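Local coordinates for protein F420-dependent methylenetetrahydromethanopterin dehydrogenase (Methanopyrus kandleri, PDB 1QV9) that catalyses the reversible reduction of methenyl-tetrahydromethanopterin to methylene-tetrahydromethanopterin with reduced coenzyme F420, a step of methanogenesis from carbon dioxide, at residues M86-E91 / E110-G115; A123-G126 / F131-P134. All blocks are in the same frame, centred on the assembly; numbering follows the deposited sequence.

Overall arrangement
Along the chain the two contacts come in series, contact 1 closing before contact 2 opens, with centres 31 Å apart and nearest atoms about 18 Å apart. Contact 1 (86-91 with 110-115) belongs to the alpha/beta domain: it joins the ends of helices 78-88 and 106-111 beside the parallel sheet, at the start of strand 115-119. That strand then carries the chain toward contact 2 (123-126 with 131-134), a loop that leads into helix 134-150 and lies against the long helix 227-257. Contact 1 thus joins two helix ends that pack on the sheet, while contact 2 lies among the helices and at the boundary with a second subunit of the hexamer, a trimer of dimers.

Contact 1 of 2, residues M86-E91 / E110-G115; sequences MLADSE and EEQGLG
Two neighbouring helices of the parallel alpha/beta domain meet here at their C-terminal ends, where A88 of helix 78-88 faces Q112 and L114 just beyond helix 106-111. The approach is close because the residue in the middle is small: the methyl CB of A88 lies 3.6 Å from CB of Q112 and equally near the backbone O of that residue. So slight a side chain lets the two backbones draw together, with CA of A88 and CA of Q112 5.3 Å apart. Q112 turns CG beside its own backbone N (chi1 -72°) and extends past the methyl, so its aliphatic part lines the contact while OE1 takes a hydrogen bond from R84, one helical turn before A88. Nearer the sheet, L114 points toward the first helix and brings CD2 to 4.3 Å from CB of L87, an apolar touch suited to two buried leucines.

No direct hydrogen bond crosses the gap. A water does so instead, donating to O of A88 at 2.7 Å and to O of Q112 at 2.6 Å, and thereby satisfies two carbonyls at the helix ends. G113 closes helix 106-111 in a Schellman motif, its positive phi of 74° being easy for glycine. In the turn around S90, OG of S90 bonds to O of L87 at 2.9 Å, an oxygen that also accepts from N of S90.

L87 reaches over A94, I68 and Y70 of strands 94-99 and 67-71, and L114 covers A94 and I96, which seats both helix ends on the sheet as G115 begins strand 115-119.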
HETATM    1  N   MSE A  86     -23.042 -29.409  31.787  0.60 20.69           N
HETATM    2  CA  MSE A  86     -23.996 -30.239  31.073  0.60 20.94           C
HETATM    3  C   MSE A  86     -23.345 -31.241  30.134  0.60 21.29           C
HETATM    4  O   MSE A  86     -23.755 -32.393  30.088  0.60 22.58           O
HETATM    5  CB  MSE A  86     -24.985 -29.341  30.319  0.60 19.43           C
HETATM    6  CG  MSE A  86     -25.666 -28.320  31.240  0.60 13.84           C
HETATM    7 SE   MSE A  86     -26.760 -27.031  30.287  0.60 22.08          SE
HETATM    8  CE  MSE A  86     -28.133 -28.246  29.564  0.60 22.88           C
ATOM      9  N   LEU A  87     -22.341 -30.809  29.373  1.00 17.89           N
ATOM     10  CA  LEU A  87     -21.669 -31.708  28.455  1.00 19.57           C
ATOM     11  C   LEU A  87     -20.840 -32.743  29.194  1.00 18.12           C
ATOM     12  O   LEU A  87     -20.761 -33.899  28.764  1.00 20.46           O
ATOM     13  CB  LEU A  87     -20.794 -30.910  27.471  1.00 18.81           C
ATOM     14  CG  LEU A  87     -21.666 -30.073  26.519  1.00 21.64           C
ATOM     15  CD1 LEU A  87     -20.773 -29.146  25.696  1.00 21.90           C
ATOM     16  CD2 LEU A  87     -22.503 -30.983  25.608  1.00 22.14           C
ATOM     17  N   ALA A  88     -20.247 -32.326  30.303  1.00 19.93           N
ATOM     18  CA  ALA A  88     -19.428 -33.232  31.109  1.00 21.25           C
ATOM     19  C   ALA A  88     -20.319 -34.327  31.698  1.00 24.60           C
ATOM     20  O   ALA A  88     -19.867 -35.467  31.880  1.00 25.13           O
ATOM     21  CB  ALA A  88     -18.746 -32.467  32.223  1.00 21.07           C
ATOM     22  N   ASP A  89     -21.582 -33.986  31.971  1.00 22.29           N
ATOM     23  CA  ASP A  89     -22.585 -34.908  32.550  1.00 24.50           C
ATOM     24  C   ASP A  89     -23.216 -35.834  31.531  1.00 25.40           C
ATOM     25  O   ASP A  89     -23.977 -36.741  31.898  1.00 28.98           O
ATOM     26  CB  ASP A  89     -23.720 -34.105  33.161  1.00 31.62           C
ATOM     27  CG  ASP A  89     -23.817 -34.258  34.638  1.00 43.36           C
ATOM     28  OD1 ASP A  89     -23.070 -33.552  35.356  1.00 45.87           O
ATOM     29  OD2 ASP A  89     -24.647 -35.093  35.080  1.00 46.29           O
ATOM     30  N   SER A  90     -22.949 -35.611  30.252  1.00 21.75           N
ATOM     31  CA  SER A  90     -23.542 -36.447  29.215  1.00 22.75           C
ATOM     32  C   SER A  90     -22.604 -37.572  28.807  1.00 23.00           C
ATOM     33  O   SER A  90     -21.427 -37.582  29.201  1.00 24.69           O
ATOM     34  CB  SER A  90     -23.881 -35.624  27.958  1.00 24.96           C
ATOM     35  OG  SER A  90     -22.723 -35.360  27.180  1.00 23.74           O
ATOM     36  N   GLU A  91     -23.129 -38.484  27.997  1.00 23.21           N
ATOM     37  CA  GLU A  91     -22.383 -39.633  27.474  1.00 26.20           C
ATOM     38  C   GLU A  91     -21.591 -39.283  26.203  1.00 23.77           C
ATOM     39  O   GLU A  91     -20.816 -40.104  25.694  1.00 21.37           O
ATOM     40  CB  GLU A  91     -23.358 -40.765  27.105  1.00 25.76           C
ATOM     41  CG  GLU A  91     -24.278 -40.388  25.934  1.00 32.95           C
ATOM     42  CD  GLU A  91     -25.006 -41.568  25.298  1.00 42.12           C
ATOM     43  OE1 GLU A  91     -24.450 -42.205  24.368  1.00 45.80           O
ATOM     44  OE2 GLU A  91     -26.141 -41.857  25.725  1.00 44.63           O
ATOM     45  N   GLU A 110     -10.208 -30.708  32.197  1.00 19.42           N
ATOM     46  CA  GLU A 110      -9.585 -32.032  32.139  1.00 20.05           C
ATOM     47  C   GLU A 110     -10.283 -32.954  33.139  1.00 19.06           C
ATOM     48  O   GLU A 110     -10.540 -34.106  32.841  1.00 22.40           O
ATOM     49  CB  GLU A 110      -8.079 -31.929  32.407  1.00 22.14           C
ATOM     50  CG  GLU A 110      -7.389 -31.064  31.342  1.00 23.91           C
ATOM     51  CD  GLU A 110      -5.890 -30.928  31.514  1.00 31.46           C
ATOM     52  OE1 GLU A 110      -5.345 -31.471  32.498  1.00 32.20           O
ATOM     53  OE2 GLU A 110      -5.253 -30.264  30.667  1.00 29.87           O
ATOM     54  N   GLU A 111     -10.633 -32.421  34.298  1.00 21.47           N
ATOM     55  CA  GLU A 111     -11.345 -33.212  35.304  1.00 24.62           C
ATOM     56  C   GLU A 111     -12.749 -33.579  34.792  1.00 24.87           C
ATOM     57  O   GLU A 111     -13.276 -34.634  35.122  1.00 25.27           O
ATOM     58  CB  GLU A 111     -11.472 -32.422  36.607  1.00 26.52           C
ATOM     59  CG  GLU A 111     -12.111 -33.230  37.740  1.00 39.95           C
ATOM     60  CD  GLU A 111     -12.316 -32.414  39.007  1.00 49.74           C
ATOM     61  OE1 GLU A 111     -11.350 -31.755  39.459  1.00 55.75           O
ATOM     62  OE2 GLU A 111     -13.443 -32.438  39.558  1.00 54.41           O
ATOM     63  N   GLN A 112     -13.329 -32.709  33.958  1.00 21.80           N
ATOM     64  CA  GLN A 112     -14.659 -32.918  33.397  1.00 23.24           C
ATOM     65  C   GLN A 112     -14.615 -33.868  32.227  1.00 22.46           C
ATOM     66  O   GLN A 112     -15.650 -34.186  31.655  1.00 23.26           O
ATOM     67  CB  GLN A 112     -15.287 -31.567  32.951  1.00 21.90           C
ATOM     68  CG  GLN A 112     -15.703 -30.668  34.089  1.00 22.70           C
ATOM     69  CD  GLN A 112     -16.121 -29.266  33.628  1.00 24.95           C
ATOM     70  OE1 GLN A 112     -15.440 -28.650  32.818  1.00 20.93           O
ATOM     71  NE2 GLN A 112     -17.215 -28.750  34.180  1.00 22.30           N
ATOM     72  N   GLY A 113     -13.408 -34.290  31.837  1.00 18.64           N
ATOM     73  CA  GLY A 113     -13.275 -35.227  30.747  1.00 19.62           C
ATOM     74  C   GLY A 113     -13.532 -34.576  29.404  1.00 17.57           C
ATOM     75  O   GLY A 113     -13.857 -35.256  28.440  1.00 18.39           O
ATOM     76  N   LEU A 114     -13.338 -33.263  29.356  1.00 18.15           N
ATOM     77  CA  LEU A 114     -13.580 -32.514  28.122  1.00 18.94           C
ATOM     78  C   LEU A 114     -12.310 -32.164  27.374  1.00 18.17           C
ATOM     79  O   LEU A 114     -11.283 -31.911  27.995  1.00 20.94           O
ATOM     80  CB  LEU A 114     -14.288 -31.196  28.466  1.00 17.42           C
ATOM     81  CG  LEU A 114     -15.666 -31.294  29.109  1.00 19.70           C
ATOM     82  CD1 LEU A 114     -16.066 -29.896  29.645  1.00 22.43           C
ATOM     83  CD2 LEU A 114     -16.689 -31.831  28.116  1.00 22.07           C
ATOM     84  N   GLY A 115     -12.372 -32.202  26.036  1.00 16.31           N
ATOM     85  CA  GLY A 115     -11.250 -31.746  25.244  1.00 16.47           C
ATOM     86  C   GLY A 115     -11.384 -30.223  25.095  1.00 18.37           C
ATOM     87  O   GLY A 115     -12.429 -29.618  25.448  1.00 16.56           O
TER
HETATM   88  O   HOH W   1     -17.258 -36.185  31.436  1.00 27.38           O

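Contact 2 of 2, residues A123-G126 / F131-P134; sequences AMLG and FLDP
The ring of F131 meets the loop 123-126 at its edge: O of G126 lies near the ring plane, 3.6 Å from CD2, where the carbonyl faces the slightly positive rim of the aromatic group. CG of F131 stands anti to the backbone N (chi1 175°), which carries the ring toward G126. The ring is also paired edge-to-face with H238 and packs on V234 and A235, all of helix 227-257, while F278 of a second subunit packs against F131 as well.

The same carbonyl oxygen of G126 sits 3.5 Å from CB of L132, so it is hemmed in by carbon from both residues. G126 presents nothing but backbone here, and its carbonyl makes the contact. Beside it the two leucines cross at about a right angle, branch against branch. CD1 of L125 is 3.5 Å from CD2 of L132, tighter than usual for two methyls, and CD2 of L125 is 3.9 Å from CD1 of L132. L125 places CG between its backbone N and carbonyl carbon (chi1 47°), an unfavourable torsion for leucine that accompanies this close fit. H238 touches both leucines, and M137, Y140 and N141 of helix 134-150 flank L125.

Polar groups of the segments bond to residues outside the pair, some of them in the second subunit: D133 caps helix 134-150 through OD1 to N of E136 and forms a salt bridge to R155 of the second subunit, whose R27 also binds O of L132. With no hydrogen bond between the two segments, their mutual cohesion rests on van der Waals fit and a carbonyl-to-ring-edge approach.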
ATOM      1  N   ALA A 123      -9.164 -12.794  19.791  1.00 17.33           N
ATOM      2  CA  ALA A 123      -9.376 -11.725  20.763  1.00 15.16           C
ATOM      3  C   ALA A 123     -10.738 -11.071  20.870  1.00 17.35           C
ATOM      4  O   ALA A 123     -11.408 -10.833  19.882  1.00 17.25           O
ATOM      5  CB  ALA A 123      -8.332 -10.638  20.484  1.00 17.74           C
HETATM    6  N   MSE A 124     -11.170 -10.793  22.095  0.60 17.36           N
HETATM    7  CA  MSE A 124     -12.450 -10.118  22.301  0.60 19.03           C
HETATM    8  C   MSE A 124     -12.386  -8.737  21.637  0.60 18.57           C
HETATM    9  O   MSE A 124     -11.365  -8.043  21.691  0.60 19.45           O
HETATM   10  CB  MSE A 124     -12.726  -9.957  23.798  0.60 24.39           C
HETATM   11  CG  MSE A 124     -14.093  -9.378  24.113  0.60 12.21           C
HETATM   12 SE   MSE A 124     -14.244  -9.008  26.014  0.60 26.19          SE
HETATM   13  CE  MSE A 124     -13.790  -7.135  25.987  0.60 21.64           C
ATOM     14  N   LEU A 125     -13.481  -8.338  21.005  1.00 19.89           N
ATOM     15  CA  LEU A 125     -13.525  -7.059  20.325  1.00 19.42           C
ATOM     16  C   LEU A 125     -13.828  -5.873  21.261  1.00 18.41           C
ATOM     17  O   LEU A 125     -14.100  -6.080  22.463  1.00 20.15           O
ATOM     18  CB  LEU A 125     -14.472  -7.105  19.136  1.00 25.47           C
ATOM     19  CG  LEU A 125     -15.862  -7.698  19.227  1.00 28.77           C
ATOM     20  CD1 LEU A 125     -16.692  -7.008  20.276  1.00 32.36           C
ATOM     21  CD2 LEU A 125     -16.496  -7.581  17.836  1.00 26.79           C
ATOM     22  N   GLY A 126     -13.774  -4.656  20.711  1.00 19.19           N
ATOM     23  CA  GLY A 126     -13.979  -3.436  21.519  1.00 19.06           C
ATOM     24  C   GLY A 126     -15.453  -3.150  21.702  1.00 18.37           C
ATOM     25  O   GLY A 126     -15.989  -2.168  21.165  1.00 21.19           O
ATOM     26  N   PHE A 131     -18.876   2.718  20.120  1.00 19.03           N
ATOM     27  CA  PHE A 131     -17.949   2.384  19.034  1.00 17.53           C
ATOM     28  C   PHE A 131     -18.395   1.174  18.247  1.00 16.87           C
ATOM     29  O   PHE A 131     -18.389   1.191  16.995  1.00 17.05           O
ATOM     30  CB  PHE A 131     -16.578   2.068  19.632  1.00 18.35           C
ATOM     31  CG  PHE A 131     -15.572   1.584  18.622  1.00 16.41           C
ATOM     32  CD1 PHE A 131     -15.059   2.455  17.680  1.00 17.59           C
ATOM     33  CD2 PHE A 131     -15.156   0.251  18.620  1.00 17.10           C
ATOM     34  CE1 PHE A 131     -14.112   2.025  16.714  1.00 19.03           C
ATOM     35  CE2 PHE A 131     -14.215  -0.181  17.654  1.00 17.30           C
ATOM     36  CZ  PHE A 131     -13.706   0.703  16.725  1.00 16.30           C
ATOM     37  N   LEU A 132     -18.794   0.134  18.960  1.00 17.01           N
ATOM     38  CA  LEU A 132     -19.171  -1.095  18.255  1.00 16.85           C
ATOM     39  C   LEU A 132     -20.619  -1.214  17.807  1.00 19.50           C
ATOM     40  O   LEU A 132     -21.497  -1.569  18.617  1.00 21.02           O
ATOM     41  CB  LEU A 132     -18.830  -2.306  19.113  1.00 15.26           C
ATOM     42  CG  LEU A 132     -18.878  -3.624  18.315  1.00 18.96           C
ATOM     43  CD1 LEU A 132     -17.539  -3.780  17.598  1.00 17.83           C
ATOM     44  CD2 LEU A 132     -19.181  -4.802  19.197  1.00 23.14           C
ATOM     45  N   ASP A 133     -20.887  -0.953  16.524  1.00 16.94           N
ATOM     46  CA  ASP A 133     -22.232  -1.162  15.979  1.00 15.35           C
ATOM     47  C   ASP A 133     -22.112  -2.431  15.111  1.00 15.57           C
ATOM     48  O   ASP A 133     -21.025  -3.012  15.053  1.00 15.86           O
ATOM     49  CB  ASP A 133     -22.743   0.045  15.168  1.00 15.69           C
ATOM     50  CG  ASP A 133     -22.051   0.210  13.808  1.00 16.58           C
ATOM     51  OD1 ASP A 133     -20.875  -0.179  13.676  1.00 17.32           O
ATOM     52  OD2 ASP A 133     -22.691   0.761  12.895  1.00 16.55           O
ATOM     53  N   PRO A 134     -23.204  -2.901  14.492  1.00 16.86           N
ATOM     54  CA  PRO A 134     -23.147  -4.123  13.665  1.00 15.27           C
ATOM     55  C   PRO A 134     -22.062  -4.097  12.578  1.00 15.78           C
ATOM     56  O   PRO A 134     -21.314  -5.090  12.413  1.00 15.08           O
ATOM     57  CB  PRO A 134     -24.560  -4.231  13.102  1.00 18.69           C
ATOM     58  CG  PRO A 134     -25.403  -3.668  14.290  1.00 18.15           C
ATOM     59  CD  PRO A 134     -24.609  -2.443  14.660  1.00 17.56           C
TER